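Local coordinates for protein formyltransferase (Francisella tularensis subsp. tularensis, PDB 4NV1) that belongs to the formyltransferase family, pairing an N-terminal domain built on a mixed, largely parallel sheet with a smaller C-terminal region, and is modelled with bound dTDP-4-amino-4,6-dideoxyglucose, at residues A[21-24]-A[28-31]; A[68-73]-A[168-173]. All blocks are in the same frame, centred on the assembly; numbering follows the deposited sequence.

Contact 1: A[21-24]-A[28-31]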
loop_
_atom_site.group_PDB
_atom_site.type_symbol
_atom_site.label_atom_id
_atom_site.label_comp_id
_atom_site.label_asym_id
_atom_site.label_seq_id
_atom_site.Cartn_x
_atom_site.Cartn_y
_atom_site.Cartn_z
ATOM N N ASN A 21 34.262 -5.295 -6.156
ATOM C CA ASN A 21 34.200 -6.554 -6.851
ATOM C C ASN A 21 34.717 -6.540 -8.278
ATOM O O ASN A 21 35.622 -7.284 -8.663
ATOM C CB ASN A 21 32.743 -6.955 -6.910
ATOM C CG ASN A 21 32.589 -8.375 -6.546
ATOM O OD1 ASN A 21 32.897 -9.250 -7.350
ATOM N ND2 ASN A 21 32.231 -8.612 -5.291
ATOM N N ILE A 22 34.086 -5.698 -9.083
ATOM C CA ILE A 22 34.538 -5.527 -10.465
ATOM C C ILE A 22 35.971 -4.989 -10.521
ATOM O O ILE A 22 36.800 -5.573 -11.204
ATOM C CB ILE A 22 33.578 -4.583 -11.196
ATOM C CG1 ILE A 22 32.234 -5.302 -11.329
ATOM C CG2 ILE A 22 34.162 -4.111 -12.532
ATOM C CD1 ILE A 22 31.115 -4.318 -11.271
ATOM N N ILE A 23 36.262 -3.883 -9.846
ATOM C CA ILE A 23 37.568 -3.253 -9.960
ATOM C C ILE A 23 38.704 -4.055 -9.340
ATOM O O ILE A 23 39.740 -4.221 -9.988
ATOM C CB ILE A 23 37.598 -1.837 -9.412
ATOM C CG1 ILE A 23 36.627 -0.957 -10.175
ATOM C CG2 ILE A 23 38.954 -1.172 -9.616
ATOM C CD1 ILE A 23 36.266 0.279 -9.377
ATOM N N GLY A 24 38.545 -4.516 -8.094
ATOM C CA GLY A 24 39.471 -5.486 -7.497
ATOM C C GLY A 24 39.785 -6.696 -8.385
ATOM O O GLY A 24 40.849 -7.317 -8.251
ATOM N N ASP A 28 46.549 -4.088 -12.599
ATOM C CA ASP A 28 47.339 -2.916 -12.970
ATOM C C ASP A 28 46.601 -1.666 -12.542
ATOM O O ASP A 28 46.839 -0.593 -13.075
ATOM C CB ASP A 28 47.679 -2.883 -14.468
ATOM C CG ASP A 28 48.655 -3.982 -14.877
ATOM O OD1 ASP A 28 49.293 -4.572 -13.977
ATOM O OD2 ASP A 28 48.803 -4.229 -16.096
ATOM N N VAL A 29 45.767 -1.858 -11.524
ATOM C CA VAL A 29 44.871 -0.875 -10.993
ATOM C C VAL A 29 45.077 -0.689 -9.514
ATOM O O VAL A 29 45.006 -1.638 -8.747
ATOM C CB VAL A 29 43.444 -1.378 -11.190
ATOM C CG1 VAL A 29 42.495 -0.764 -10.190
ATOM C CG2 VAL A 29 43.015 -1.047 -12.612
ATOM N N GLN A 30 45.191 0.563 -9.102
ATOM C CA GLN A 30 45.150 0.854 -7.673
ATOM C C GLN A 30 43.961 1.753 -7.473
ATOM O O GLN A 30 43.721 2.638 -8.277
ATOM C CB GLN A 30 46.439 1.569 -7.180
ATOM C CG GLN A 30 47.739 1.108 -7.861
ATOM C CD GLN A 30 49.001 1.741 -7.269
ATOM O OE1 GLN A 30 49.859 2.252 -7.992
ATOM N NE2 GLN A 30 49.095 1.735 -5.947
ATOM N N VAL A 31 43.224 1.604 -6.386
ATOM C CA VAL A 31 42.025 2.428 -6.256
ATOM C C VAL A 31 41.812 2.876 -4.808
ATOM O O VAL A 31 41.778 2.003 -3.960
ATOM C CB VAL A 31 40.793 1.656 -6.803
ATOM C CG1 VAL A 31 40.724 0.224 -6.307
ATOM C CG2 VAL A 31 39.517 2.313 -6.363
#
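Ile23 lays its branch methyl CG2 against two valines of the neighbouring strand, meeting Val29 CG1 at 3.6 Å and Val31 CG1 at 4.0 Å. One methyl thus serves both partners. With chi1 at -61°, CG1 lies beside the backbone N and CG2 anti to it, which turns the methyl outward from the last turn of the helix to the strand. The side chains of Ile23 and Val29 cross at about a right angle. Val29 and Val31 sit two residues apart on one face of the strand, while Gln30 between them points away from the helix and uses its backbone to bond with Lys4 and Ile6. No hydrogen bond spans the two segments, and what they share is apolar contact. The small patch continues into strand 4-9, where Val8 touches both Ile23 and Val31 and Ile6 touches Val29. On another side of the helix, Ile22 packs on Phe162 and Ile166 of helix 147-170. The contact packs the end of helix 13-24 on the strand that follows it after a short turn, within the beta-alpha-beta unit of strand 4-9, helix 13-24 and strand 29-35.

Contact 2: A[68-73]-A[168-173]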
loop_
_atom_site.group_PDB
_atom_site.type_symbol
_atom_site.label_atom_id
_atom_site.label_comp_id
_atom_site.label_asym_id
_atom_site.label_seq_id
_atom_site.Cartn_x
_atom_site.Cartn_y
_atom_site.Cartn_z
ATOM N N TYR A 68 45.669 10.991 -9.294
ATOM C CA TYR A 68 44.904 9.881 -9.883
ATOM C C TYR A 68 44.856 10.002 -11.415
ATOM O O TYR A 68 44.944 11.095 -11.928
ATOM C CB TYR A 68 43.488 9.908 -9.317
ATOM C CG TYR A 68 43.476 9.632 -7.837
ATOM C CD1 TYR A 68 43.623 8.339 -7.393
ATOM C CD2 TYR A 68 43.407 10.643 -6.898
ATOM C CE1 TYR A 68 43.648 8.051 -6.063
ATOM C CE2 TYR A 68 43.410 10.339 -5.536
ATOM C CZ TYR A 68 43.569 9.036 -5.147
ATOM O OH TYR A 68 43.633 8.591 -3.842
ATOM N N ASP A 69 44.637 8.916 -12.129
ATOM C CA ASP A 69 44.514 8.940 -13.596
ATOM C C ASP A 69 43.051 9.029 -14.069
ATOM O O ASP A 69 42.730 9.321 -15.227
ATOM C CB ASP A 69 45.004 7.608 -14.126
ATOM C CG ASP A 69 46.494 7.434 -14.029
ATOM O OD1 ASP A 69 46.957 6.336 -13.609
ATOM O OD2 ASP A 69 47.201 8.401 -14.351
ATOM N N LEU A 70 42.164 8.614 -13.185
ATOM C CA LEU A 70 40.776 8.308 -13.480
ATOM C C LEU A 70 39.969 8.523 -12.224
ATOM O O LEU A 70 40.396 8.113 -11.154
ATOM C CB LEU A 70 40.738 6.845 -13.912
ATOM C CG LEU A 70 39.459 6.156 -14.328
ATOM C CD1 LEU A 70 38.764 7.071 -15.334
ATOM C CD2 LEU A 70 39.841 4.794 -14.903
ATOM N N GLY A 71 38.838 9.191 -12.319
ATOM C CA GLY A 71 37.851 9.212 -11.260
ATOM C C GLY A 71 36.460 8.738 -11.665
ATOM O O GLY A 71 36.019 8.937 -12.819
ATOM N N PHE A 72 35.785 8.107 -10.712
ATOM C CA PHE A 72 34.388 7.717 -10.833
ATOM C C PHE A 72 33.558 8.249 -9.680
ATOM O O PHE A 72 33.940 8.185 -8.465
ATOM C CB PHE A 72 34.239 6.210 -10.822
ATOM C CG PHE A 72 34.913 5.524 -11.971
ATOM C CD1 PHE A 72 35.998 4.734 -11.770
ATOM C CD2 PHE A 72 34.348 5.588 -13.263
ATOM C CE1 PHE A 72 36.613 4.103 -12.809
ATOM C CE2 PHE A 72 34.971 4.954 -14.316
ATOM C CZ PHE A 72 36.069 4.181 -14.098
ATOM N N SER A 73 32.397 8.732 -10.095
ATOM C CA SER A 73 31.270 9.063 -9.209
ATOM C C SER A 73 30.131 8.083 -9.443
ATOM O O SER A 73 29.670 7.847 -10.578
ATOM C CB SER A 73 30.782 10.505 -9.423
ATOM O OG SER A 73 29.688 10.757 -8.555
ATOM N N ASP A 168 37.553 -0.928 -21.368
ATOM C CA ASP A 168 37.776 0.102 -22.361
ATOM C C ASP A 168 38.222 1.401 -21.729
ATOM O O ASP A 168 39.093 2.118 -22.251
ATOM C CB ASP A 168 36.496 0.456 -23.124
ATOM C CG ASP A 168 36.039 -0.626 -24.095
ATOM O OD1 ASP A 168 34.987 -0.405 -24.744
ATOM O OD2 ASP A 168 36.698 -1.686 -24.207
ATOM N N ILE A 169 37.543 1.758 -20.647
ATOM C CA ILE A 169 37.937 2.942 -19.933
ATOM C C ILE A 169 39.346 2.785 -19.324
ATOM O O ILE A 169 40.085 3.740 -19.295
ATOM C CB ILE A 169 36.923 3.303 -18.813
ATOM C CG1 ILE A 169 35.565 3.706 -19.360
ATOM C CG2 ILE A 169 37.456 4.389 -17.900
ATOM C CD1 ILE A 169 34.369 3.520 -18.414
ATOM N N LEU A 170 39.692 1.651 -18.723
ATOM C CA LEU A 170 41.031 1.556 -18.133
ATOM C C LEU A 170 42.078 1.556 -19.266
ATOM O O LEU A 170 43.240 1.959 -19.088
ATOM C CB LEU A 170 41.161 0.274 -17.323
ATOM C CG LEU A 170 40.228 0.131 -16.130
ATOM C CD1 LEU A 170 40.343 -1.216 -15.441
ATOM C CD2 LEU A 170 40.552 1.220 -15.128
ATOM N N ASN A 171 41.648 1.097 -20.442
ATOM C CA ASN A 171 42.514 1.119 -21.602
ATOM C C ASN A 171 42.523 2.417 -22.285
ATOM O O ASN A 171 43.253 2.560 -23.235
ATOM C CB ASN A 171 42.219 -0.026 -22.556
ATOM C CG ASN A 171 42.630 -1.335 -21.914
ATOM O OD1 ASN A 171 43.612 -1.372 -21.138
ATOM N ND2 ASN A 171 41.859 -2.388 -22.146
ATOM N N ASN A 172 41.825 3.387 -21.714
ATOM C CA ASN A 172 41.694 4.683 -22.304
ATOM C C ASN A 172 41.347 4.740 -23.827
ATOM O O ASN A 172 41.774 5.672 -24.510
ATOM C CB ASN A 172 42.963 5.463 -22.076
ATOM C CG ASN A 172 42.698 6.938 -22.173
ATOM O OD1 ASN A 172 41.628 7.405 -21.824
ATOM N ND2 ASN A 172 43.646 7.676 -22.701
ATOM N N LYS A 173 40.592 3.757 -24.292
ATOM C CA LYS A 173 39.923 3.745 -25.600
ATOM C C LYS A 173 38.440 3.290 -25.468
ATOM O O LYS A 173 38.113 2.118 -25.389
ATOM C CB LYS A 173 40.720 2.822 -26.499
ATOM C CG LYS A 173 40.070 2.150 -27.690
ATOM C CD LYS A 173 41.156 1.407 -28.489
ATOM C CE LYS A 173 41.049 1.597 -29.995
ATOM N NZ LYS A 173 41.371 3.017 -30.344
#
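A fully extended chi1 of -179° carries the end of Leu70 off the strand toward the end of helix 147-170, whereas Ile169 holds CG1 on the N side (chi1 -66°) and thereby presents CG2 to the sheet. That methyl is the hub of the contact. It lies 3.9 Å from Leu70 CD2 and equally close to Leu70 CD1, so the forked end of the leucine embraces it. From farther along the strand Phe72 adds its ring tip, CZ approaching Ile169 CG2 at 4.1 Å; the methyl comes to the ring obliquely. Leu70 has a second partner on the helix, its CD2 meeting Leu170 CD2 at 3.7 Å, and it crosses both helix side chains at roughly right angles. Gly71, between the two strand residues that make contact, bonds through its backbone to Leu89 and Ile91 of the adjoining strand.

The end of the helix is fixed by its own backbone. Lys173 N bonds to Asp168 O and Asn172 N to Ile169 O, each at 3.0 Å, and Asn172 takes a positive phi, which together make a Schellman motif that ends the helix just beyond the packing residues. Around the buried core, Phe162, two turns earlier on the same helix, meets the Phe72 ring edge-to-face, and Ile91 touches both Phe72 and Ile169. What results is a helix laid on one face of the parallel part of a mixed sheet, as in the layered alpha/beta architecture of the Rossmann-like N-terminal domain in formyltransferases.

In the fold
Contact 1 closes within the first beta-alpha-beta unit before contact 2 opens, so the two follow in series along the chain: one is local, the other joins segments 95 residues apart. Their centres lie about 11 Å from each other, and both reach the seven-stranded mixed sheet, in which strand 4-9 separates strand 29-35 from strand 70-74. They also meet directly, Val29 CG2 packing on Leu170 CD1 at 3.9 Å. Helix 13-24 also reaches helix 147-170 through Ile22, and both helices pack on the sheet in one apolar layer. At about 13 Å from the bound dTDP-4-amino-4,6-dideoxyglucose, the Phe72 side chain belongs to the domain core rather than to the ligand pocket.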